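PDB 2P51: Poly(A) ribonuclease pop2 from Schizosaccharomyces pombe, which removes poly(A) tails from mRNA one 5'-AMP at a time from the 3' end, as a catalytic, divalent-metal-dependent subunit of the CCR4-NOT complex. Local coordinates for residues 53-58 with 81-86; 73-78 with 169-174; 206-211 with 266-271. All blocks are in the same frame, centred on the assembly; numbering follows the deposited sequence.

Contact 1: residues 53-58 with 81-86; sequences EFPGVV and DSLKII. With MG (magnesium ion), chain C.
Ile86 N donates to Glu53 O at 2.9 Å between the two segments, which run in roughly opposite directions. The methyl Ile85 CD1 also rests against this oxygen, 3.2 Å from Glu53 O.

Leu83 is the side chain to follow. Its CB lies against the proline ring, 3.8 Å from Pro55 CG, and the two residues pass flank to flank, heading opposite ways. With CG beside its own backbone N and CD1 extended beyond it (chi2 -177°), Leu83 CD1 arrives 3.2 Å from Gly56 O. The same methyl meets Val58 tip to tip, Leu83 CD1 to Val58 CG1 at 3.9 Å. Elsewhere on the proline, Ile86 CD1 reaches Pro55 CD at 4.1 Å, while Lys84 O sits close to that ring carbon and has no hydrogen-bonding partner in the model.

Beyond the packing, Glu53 turns its carboxylate away from 81-86 and binds magnesium through OE2 at 2.1 Å; its OE1 accepts a hydrogen bond from a water on the same ion. Asp51 and Asp241 are the other protein ligands of this site of the DEDD nuclease. The chemistry is thus divided within one residue: the carbonyl of Glu53 ties down the backbone, and its carboxylate serves the metal.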
loop_
_atom_site.group_PDB
_atom_site.type_symbol
_atom_site.label_atom_id
_atom_site.label_comp_id
_atom_site.label_asym_id
_atom_site.label_seq_id
_atom_site.Cartn_x
_atom_site.Cartn_y
_atom_site.Cartn_z
ATOM N N GLU A 53 -0.767 5.321 -4.149
ATOM C CA GLU A 53 -0.200 6.420 -4.909
ATOM C C GLU A 53 -0.666 7.723 -4.211
ATOM O O GLU A 53 -1.804 7.807 -3.708
ATOM C CB GLU A 53 -0.626 6.423 -6.371
ATOM C CG GLU A 53 -0.353 5.150 -7.157
ATOM C CD GLU A 53 1.089 4.731 -7.187
ATOM O OE1 GLU A 53 1.995 5.571 -7.248
ATOM O OE2 GLU A 53 1.338 3.487 -7.142
ATOM N N PHE A 54 0.171 8.735 -4.202
ATOM C CA PHE A 54 -0.069 9.996 -3.516
ATOM C C PHE A 54 0.808 11.044 -4.196
ATOM O O PHE A 54 1.663 10.677 -5.024
ATOM C CB PHE A 54 0.250 9.846 -2.028
ATOM C CG PHE A 54 1.633 9.281 -1.756
ATOM C CD1 PHE A 54 2.745 10.117 -1.677
ATOM C CD2 PHE A 54 1.794 7.908 -1.553
ATOM C CE1 PHE A 54 3.997 9.604 -1.422
ATOM C CE2 PHE A 54 3.057 7.385 -1.323
ATOM C CZ PHE A 54 4.143 8.252 -1.247
ATOM N N PRO A 55 0.579 12.308 -3.948
ATOM C CA PRO A 55 1.227 13.349 -4.784
ATOM C C PRO A 55 2.638 13.724 -4.372
ATOM O O PRO A 55 3.043 14.897 -4.417
ATOM C CB PRO A 55 0.265 14.532 -4.669
ATOM C CG PRO A 55 -0.569 14.333 -3.479
ATOM C CD PRO A 55 -0.408 12.904 -3.007
ATOM N N GLY A 56 3.419 12.712 -3.988
ATOM C CA GLY A 56 4.837 12.930 -3.775
ATOM C C GLY A 56 5.167 13.556 -2.432
ATOM O O GLY A 56 4.377 13.432 -1.490
ATOM N N VAL A 57 6.329 14.152 -2.344
ATOM C CA VAL A 57 6.835 14.906 -1.208
ATOM C C VAL A 57 6.996 16.369 -1.639
ATOM O O VAL A 57 7.671 16.637 -2.673
ATOM C CB VAL A 57 8.188 14.334 -0.763
ATOM C CG1 VAL A 57 8.890 15.175 0.307
ATOM C CG2 VAL A 57 7.910 12.910 -0.260
ATOM N N VAL A 58 6.431 17.298 -0.886
ATOM C CA VAL A 58 6.554 18.703 -1.296
ATOM C C VAL A 58 7.524 19.431 -0.378
ATOM O O VAL A 58 8.067 20.471 -0.711
ATOM C CB VAL A 58 5.227 19.465 -1.307
ATOM C CG1 VAL A 58 4.273 18.787 -2.292
ATOM C CG2 VAL A 58 4.613 19.563 0.086
ATOM N N ASP A 81 0.402 13.915 6.300
ATOM C CA ASP A 81 -0.717 14.645 6.913
ATOM C C ASP A 81 -1.329 15.669 5.935
ATOM O O ASP A 81 -2.524 15.918 6.050
ATOM C CB ASP A 81 -0.271 15.448 8.122
ATOM C CG ASP A 81 -0.198 14.684 9.423
ATOM O OD1 ASP A 81 -0.648 13.528 9.540
ATOM O OD2 ASP A 81 0.343 15.303 10.377
ATOM N N SER A 82 -0.493 16.241 5.048
ATOM C CA SER A 82 -0.895 17.382 4.258
ATOM C C SER A 82 -1.388 17.114 2.842
ATOM O O SER A 82 -2.098 17.937 2.259
ATOM C CB SER A 82 0.317 18.352 4.150
ATOM O OG SER A 82 0.334 19.040 5.412
ATOM N N LEU A 83 -1.010 15.964 2.315
ATOM C CA LEU A 83 -1.252 15.654 0.918
ATOM C C LEU A 83 -2.235 14.502 0.826
ATOM O O LEU A 83 -2.079 13.491 1.535
ATOM C CB LEU A 83 0.036 15.250 0.195
ATOM C CG LEU A 83 1.155 16.322 0.162
ATOM C CD1 LEU A 83 2.355 15.798 -0.652
ATOM C CD2 LEU A 83 0.632 17.622 -0.415
ATOM N N LYS A 84 -3.218 14.686 -0.024
ATOM C CA LYS A 84 -4.271 13.668 -0.101
ATOM C C LYS A 84 -3.882 12.431 -0.893
ATOM O O LYS A 84 -3.245 12.477 -1.943
ATOM C CB LYS A 84 -5.509 14.291 -0.756
ATOM C CG LYS A 84 -6.159 15.367 0.122
ATOM C CD LYS A 84 -7.308 15.997 -0.683
ATOM C CE LYS A 84 -7.988 16.994 0.272
ATOM N NZ LYS A 84 -9.165 17.574 -0.412
ATOM N N ILE A 85 -4.323 11.293 -0.365
ATOM C CA ILE A 85 -4.172 10.017 -1.069
ATOM C C ILE A 85 -4.873 10.019 -2.426
ATOM O O ILE A 85 -5.923 10.643 -2.540
ATOM C CB ILE A 85 -4.721 8.885 -0.174
ATOM C CG1 ILE A 85 -4.361 7.492 -0.662
ATOM C CG2 ILE A 85 -6.253 8.989 0.015
ATOM C CD1 ILE A 85 -2.932 7.138 -0.752
ATOM N N ILE A 86 -4.254 9.300 -3.385
ATOM C CA ILE A 86 -4.835 9.234 -4.737
ATOM C C ILE A 86 -5.281 7.820 -5.060
ATOM O O ILE A 86 -6.371 7.655 -5.666
ATOM C CB ILE A 86 -3.839 9.820 -5.780
ATOM C CG1 ILE A 86 -3.665 11.335 -5.573
ATOM C CG2 ILE A 86 -4.276 9.535 -7.205
ATOM C CD1 ILE A 86 -2.503 11.971 -6.348
HETATM MG MG MG C . 3.107 2.476 -6.655
HETATM O O HOH W 1 4.047 3.934 -7.809
HETATM O O HOH W 2 3.483 3.860 -5.083
HETATM O O HOH W 3 4.944 1.492 -6.391
#

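Contact 2: residues 73-78 with 169-174; sequences YQTLRA and SGYDFA. With MG (magnesium ion), chain B.
Leu76 and Tyr171 meet because of how each leaves its helix. The leucine sets CG anti to its own N (chi1 177°), while the tyrosine sets CG anti to its carbonyl carbon (chi1 -80°), and the leucine is brought flat against the ring. Leu76 CG ends up almost over the centre of the phenol ring, 4.1 Å from the Tyr171 centroid, a CH-pi contact.

From there the leucine forks. CD1 drops onto the backbone of the facing helix, 3.4 Å from Gly170 C, where the lack of a side chain lets it in. CD2 presses on Ala174, its 3.5 Å to Ala174 CB being tighter than usual carbon contact. Leu76 is the main bridge between the two segments; the axes of 73-78 and 170-174 approach to 10.2 Å and cross at -42°. At the far end of the ring, the methyl Thr75 CG2 touches Tyr171 OH at 3.3 Å; the hydroxyl of that threonine instead bonds Tyr71 O, within its own helix.

Asp172, next to Tyr171 in the chain, takes no part in this packing. Its OD2 binds magnesium at 2.1 Å, and its OD1 accepts a hydrogen bond from a water on that ion. Thr52 OG1 is also hydrogen-bonded to OD1, and Asp51 is the other protein ligand of the ion. Helix 170-181 thus has a greasy side packed on helix 69-82 and, on another side, an aspartate that supplies a metal ligand, in keeping with the two-metal active site of DEDD nucleases in the RNase H-like fold.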
loop_
_atom_site.group_PDB
_atom_site.type_symbol
_atom_site.label_atom_id
_atom_site.label_comp_id
_atom_site.label_asym_id
_atom_site.label_seq_id
_atom_site.Cartn_x
_atom_site.Cartn_y
_atom_site.Cartn_z
ATOM N N TYR A 73 10.886 9.790 9.582
ATOM C CA TYR A 73 9.529 9.788 10.090
ATOM C C TYR A 73 8.948 11.197 10.084
ATOM O O TYR A 73 7.785 11.427 9.665
ATOM C CB TYR A 73 9.389 9.177 11.497
ATOM C CG TYR A 73 7.922 9.264 11.906
ATOM C CD1 TYR A 73 6.956 8.497 11.252
ATOM C CD2 TYR A 73 7.497 10.099 12.932
ATOM C CE1 TYR A 73 5.610 8.519 11.572
ATOM C CE2 TYR A 73 6.139 10.148 13.265
ATOM C CZ TYR A 73 5.195 9.374 12.594
ATOM O OH TYR A 73 3.860 9.433 12.934
ATOM N N GLN A 74 9.692 12.224 10.528
ATOM C CA GLN A 74 9.134 13.579 10.529
ATOM C C GLN A 74 8.888 14.088 9.118
ATOM O O GLN A 74 7.959 14.893 8.929
ATOM C CB GLN A 74 10.074 14.511 11.287
ATOM C CG GLN A 74 10.265 14.207 12.775
ATOM C CD GLN A 74 8.938 14.001 13.494
ATOM O OE1 GLN A 74 7.943 14.664 13.207
ATOM N NE2 GLN A 74 8.869 13.080 14.445
ATOM N N THR A 75 9.654 13.660 8.117
ATOM C CA THR A 75 9.358 13.991 6.724
ATOM C C THR A 75 8.042 13.373 6.271
ATOM O O THR A 75 7.159 14.021 5.690
ATOM C CB THR A 75 10.465 13.513 5.759
ATOM O OG1 THR A 75 11.640 14.292 6.042
ATOM C CG2 THR A 75 10.136 13.826 4.321
ATOM N N LEU A 76 7.915 12.075 6.555
ATOM C CA LEU A 76 6.695 11.354 6.213
ATOM C C LEU A 76 5.472 12.040 6.837
ATOM O O LEU A 76 4.459 12.288 6.201
ATOM C CB LEU A 76 6.895 9.914 6.686
ATOM C CG LEU A 76 5.853 8.831 6.603
ATOM C CD1 LEU A 76 6.561 7.474 6.718
ATOM C CD2 LEU A 76 4.763 8.948 7.658
ATOM N N ARG A 77 5.549 12.290 8.145
ATOM C CA ARG A 77 4.413 12.835 8.884
ATOM C C ARG A 77 3.971 14.155 8.289
ATOM O O ARG A 77 2.799 14.447 8.080
ATOM C CB ARG A 77 4.878 12.983 10.340
ATOM C CG ARG A 77 3.903 13.573 11.336
ATOM C CD ARG A 77 4.665 13.923 12.630
ATOM N NE ARG A 77 3.862 14.861 13.385
ATOM C CZ ARG A 77 4.267 15.837 14.170
ATOM N NH1 ARG A 77 5.573 16.049 14.336
ATOM N NH2 ARG A 77 3.341 16.566 14.770
ATOM N N ALA A 78 4.921 15.042 7.999
ATOM C CA ALA A 78 4.617 16.358 7.448
ATOM C C ALA A 78 3.891 16.203 6.129
ATOM O O ALA A 78 2.927 16.914 5.844
ATOM C CB ALA A 78 5.893 17.184 7.280
ATOM N N SER A 169 7.486 0.679 2.970
ATOM C CA SER A 169 6.095 0.867 3.296
ATOM C C SER A 169 5.755 2.060 4.185
ATOM O O SER A 169 4.577 2.186 4.514
ATOM C CB SER A 169 5.559 -0.399 4.048
ATOM O OG SER A 169 6.335 -0.471 5.261
ATOM N N GLY A 170 6.695 2.917 4.617
ATOM C CA GLY A 170 6.366 3.960 5.606
ATOM C C GLY A 170 5.220 4.842 5.130
ATOM O O GLY A 170 4.235 5.060 5.853
ATOM N N TYR A 171 5.347 5.409 3.930
ATOM C CA TYR A 171 4.273 6.280 3.448
ATOM C C TYR A 171 2.997 5.501 3.192
ATOM O O TYR A 171 1.915 6.012 3.539
ATOM C CB TYR A 171 4.668 7.035 2.145
ATOM C CG TYR A 171 5.543 8.245 2.380
ATOM C CD1 TYR A 171 6.901 8.114 2.730
ATOM C CD2 TYR A 171 5.054 9.552 2.221
ATOM C CE1 TYR A 171 7.717 9.230 2.932
ATOM C CE2 TYR A 171 5.890 10.647 2.430
ATOM C CZ TYR A 171 7.205 10.514 2.781
ATOM O OH TYR A 171 8.027 11.612 2.989
ATOM N N ASP A 172 3.090 4.337 2.573
ATOM C CA ASP A 172 1.918 3.560 2.206
ATOM C C ASP A 172 1.089 3.211 3.444
ATOM O O ASP A 172 -0.150 3.402 3.500
ATOM C CB ASP A 172 2.375 2.325 1.442
ATOM C CG ASP A 172 2.922 2.560 0.070
ATOM O OD1 ASP A 172 2.588 3.651 -0.478
ATOM O OD2 ASP A 172 3.706 1.761 -0.493
ATOM N N PHE A 173 1.781 2.708 4.491
ATOM C CA PHE A 173 1.057 2.373 5.729
ATOM C C PHE A 173 0.551 3.659 6.396
ATOM O O PHE A 173 -0.554 3.662 6.980
ATOM C CB PHE A 173 1.934 1.629 6.735
ATOM C CG PHE A 173 1.872 0.123 6.698
ATOM C CD1 PHE A 173 0.654 -0.542 6.670
ATOM C CD2 PHE A 173 3.022 -0.627 6.678
ATOM C CE1 PHE A 173 0.515 -1.942 6.627
ATOM C CE2 PHE A 173 2.909 -2.005 6.658
ATOM C CZ PHE A 173 1.702 -2.677 6.623
ATOM N N ALA A 174 1.318 4.748 6.377
ATOM C CA ALA A 174 0.864 6.001 6.994
ATOM C C ALA A 174 -0.426 6.459 6.324
ATOM O O ALA A 174 -1.357 6.949 7.010
ATOM C CB ALA A 174 1.939 7.071 6.973
HETATM MG MG MG B . 4.645 1.844 -2.396
HETATM O O HOH W 4 4.320 3.883 -2.449
HETATM O O HOH W 5 5.273 -0.112 -2.230
HETATM O O HOH W 6 5.396 2.007 -4.248
HETATM O O HOH W 7 6.555 2.226 -1.532
#

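Contact 3: residues 206-211 with 266-271; sequences IKYIMK and LNQLYG
Lys207 lays its aliphatic chain over a face of the Tyr270 ring. A bend at chi2 (79°) turns the chain along the ring; Lys207 CG sits 3.5 Å from the Tyr270 centroid, displaced toward the rim near Tyr270 CG. Its CE continues toward the phenol end, 3.8 Å from Tyr270 CZ. The ammonium lies farther off, at most a weak cation-pi partner.

Tyr208 backs on Tyr270 through CB but gives its ring to Gln268. Gln268 CB stands over the centre of that ring, 3.4 Å from the Tyr208 centroid and 8° off the normal, the glutamine running alongside the tyrosine in the same direction. The Gln268 amide is tilted 58° to the ring, and its NE2 donates back to Leu266 O. These contacts lay the chain that follows helix 238-257 across helix 206-213, which starts right after edge strand 203-205 of the DEDD nuclease sheet. Asp205, ending that strand, accepts hydrogen bonds from Tyr270 N and Lys207 N.

One turn past Lys207, Lys211 crosses the phenol end of Tyr270 obliquely. Its CD comes within 3.0 Å of Tyr270 OH, while its NZ is hydrogen-bonded to Ser217 OG.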
loop_
_atom_site.group_PDB
_atom_site.type_symbol
_atom_site.label_atom_id
_atom_site.label_comp_id
_atom_site.label_asym_id
_atom_site.label_seq_id
_atom_site.Cartn_x
_atom_site.Cartn_y
_atom_site.Cartn_z
ATOM N N ILE A 206 8.724 -6.048 2.183
ATOM C CA ILE A 206 9.678 -6.751 1.300
ATOM C C ILE A 206 10.978 -5.952 1.157
ATOM O O ILE A 206 12.015 -6.573 0.936
ATOM C CB ILE A 206 9.037 -6.993 -0.080
ATOM C CG1 ILE A 206 7.866 -7.976 0.003
ATOM C CG2 ILE A 206 10.044 -7.444 -1.143
ATOM C CD1 ILE A 206 7.079 -8.042 -1.313
ATOM N N LYS A 207 10.914 -4.615 1.242
ATOM C CA LYS A 207 12.156 -3.841 1.163
ATOM C C LYS A 207 13.043 -4.088 2.377
ATOM O O LYS A 207 14.284 -4.185 2.283
ATOM C CB LYS A 207 11.882 -2.331 1.098
ATOM C CG LYS A 207 13.161 -1.481 0.959
ATOM C CD LYS A 207 13.732 -1.439 -0.431
ATOM C CE LYS A 207 15.038 -0.613 -0.425
ATOM N NZ LYS A 207 15.741 -0.845 -1.723
ATOM N N TYR A 208 12.404 -4.167 3.545
ATOM C CA TYR A 208 13.175 -4.518 4.720
ATOM C C TYR A 208 13.806 -5.904 4.534
ATOM O O TYR A 208 14.972 -6.146 4.815
ATOM C CB TYR A 208 12.274 -4.518 5.979
ATOM C CG TYR A 208 13.001 -5.060 7.201
ATOM C CD1 TYR A 208 13.848 -4.207 7.922
ATOM C CD2 TYR A 208 12.863 -6.390 7.650
ATOM C CE1 TYR A 208 14.512 -4.695 9.034
ATOM C CE2 TYR A 208 13.540 -6.865 8.760
ATOM C CZ TYR A 208 14.367 -5.998 9.448
ATOM O OH TYR A 208 15.053 -6.423 10.555
ATOM N N ILE A 209 13.003 -6.874 4.078
ATOM C CA ILE A 209 13.517 -8.234 3.903
ATOM C C ILE A 209 14.651 -8.249 2.876
ATOM O O ILE A 209 15.737 -8.803 3.167
ATOM C CB ILE A 209 12.383 -9.195 3.494
ATOM C CG1 ILE A 209 11.268 -9.276 4.519
ATOM C CG2 ILE A 209 13.006 -10.572 3.207
ATOM C CD1 ILE A 209 10.049 -10.093 4.106
ATOM N N MET A 210 14.428 -7.636 1.702
ATOM C CA MET A 210 15.419 -7.755 0.636
ATOM C C MET A 210 16.644 -6.918 0.964
ATOM O O MET A 210 17.759 -7.459 0.836
ATOM C CB MET A 210 14.870 -7.369 -0.746
ATOM C CG MET A 210 13.797 -8.366 -1.200
ATOM S SD MET A 210 14.593 -9.944 -1.614
ATOM C CE MET A 210 15.179 -9.544 -3.273
ATOM N N LYS A 211 16.505 -5.664 1.333
ATOM C CA LYS A 211 17.712 -4.846 1.536
ATOM C C LYS A 211 18.282 -5.045 2.926
ATOM O O LYS A 211 19.468 -5.363 3.031
ATOM C CB LYS A 211 17.428 -3.362 1.327
ATOM C CG LYS A 211 18.738 -2.551 1.535
ATOM C CD LYS A 211 18.651 -1.120 1.228
ATOM C CE LYS A 211 19.979 -0.388 1.450
ATOM N NZ LYS A 211 21.137 -1.082 0.843
ATOM N N LEU A 266 8.886 -10.025 10.927
ATOM C CA LEU A 266 7.563 -9.494 11.192
ATOM C C LEU A 266 7.569 -8.045 11.722
ATOM O O LEU A 266 8.265 -7.667 12.660
ATOM C CB LEU A 266 6.894 -10.387 12.251
ATOM C CG LEU A 266 5.384 -10.503 12.307
ATOM C CD1 LEU A 266 4.726 -10.973 11.009
ATOM C CD2 LEU A 266 4.993 -11.468 13.438
ATOM N N ASN A 267 6.702 -7.242 11.106
ATOM C CA ASN A 267 6.412 -5.863 11.500
ATOM C C ASN A 267 7.661 -4.999 11.493
ATOM O O ASN A 267 7.764 -4.084 12.329
ATOM C CB ASN A 267 5.696 -5.823 12.862
ATOM C CG ASN A 267 4.420 -6.652 12.820
ATOM O OD1 ASN A 267 3.969 -7.172 11.801
ATOM N ND2 ASN A 267 3.819 -6.818 13.969
ATOM N N GLN A 268 8.596 -5.226 10.595
ATOM C CA GLN A 268 9.741 -4.318 10.525
ATOM C C GLN A 268 9.587 -3.454 9.269
ATOM O O GLN A 268 9.548 -4.000 8.162
ATOM C CB GLN A 268 11.083 -5.054 10.455
ATOM C CG GLN A 268 11.320 -6.072 11.587
ATOM C CD GLN A 268 11.302 -5.360 12.915
ATOM O OE1 GLN A 268 12.024 -4.385 13.060
ATOM N NE2 GLN A 268 10.476 -5.810 13.884
ATOM N N LEU A 269 9.515 -2.136 9.418
ATOM C CA LEU A 269 9.330 -1.296 8.239
ATOM C C LEU A 269 10.665 -0.793 7.738
ATOM O O LEU A 269 11.499 -0.372 8.561
ATOM C CB LEU A 269 8.428 -0.105 8.582
ATOM C CG LEU A 269 7.032 -0.401 9.122
ATOM C CD1 LEU A 269 6.245 0.898 9.127
ATOM C CD2 LEU A 269 6.377 -1.453 8.265
ATOM N N TYR A 270 10.922 -0.817 6.432
ATOM C CA TYR A 270 12.203 -0.318 5.941
ATOM C C TYR A 270 12.429 1.137 6.287
ATOM O O TYR A 270 11.590 1.989 6.105
ATOM C CB TYR A 270 12.255 -0.483 4.414
ATOM C CG TYR A 270 13.601 -0.017 3.883
ATOM C CD1 TYR A 270 14.727 -0.788 4.146
ATOM C CD2 TYR A 270 13.705 1.158 3.145
ATOM C CE1 TYR A 270 15.950 -0.359 3.652
ATOM C CE2 TYR A 270 14.912 1.583 2.654
ATOM C CZ TYR A 270 16.035 0.827 2.927
ATOM O OH TYR A 270 17.259 1.222 2.443
ATOM N N GLY A 271 13.593 1.544 6.755
ATOM C CA GLY A 271 14.008 2.919 6.907
ATOM C C GLY A 271 13.452 3.625 8.124
ATOM O O GLY A 271 13.649 4.822 8.292
#

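How the contacts relate
Following the chain from the N terminus, strand 47-53 delivers 53-58, and contact 1 closes the loop that contains most of helix 69-82 when 81-86 returns alongside. Contact 2 starts from inside that loop, at 73-78, and closes only at 169-174, so the two cross. They also touch: Phe54 CZ lies 3.6 Å from Tyr171 CB. Together they tie the turn that leaves helix 69-82 to the exit of strand 47-53, and the helix itself to helix 170-181, each holding a ligand of one of the two magnesium ions. Contact 3 follows in series, joining helix 206-213 to the C-terminal loop. It meets contact 2 where Leu269 packs on Ser169 and Phe173, but does not touch contact 1.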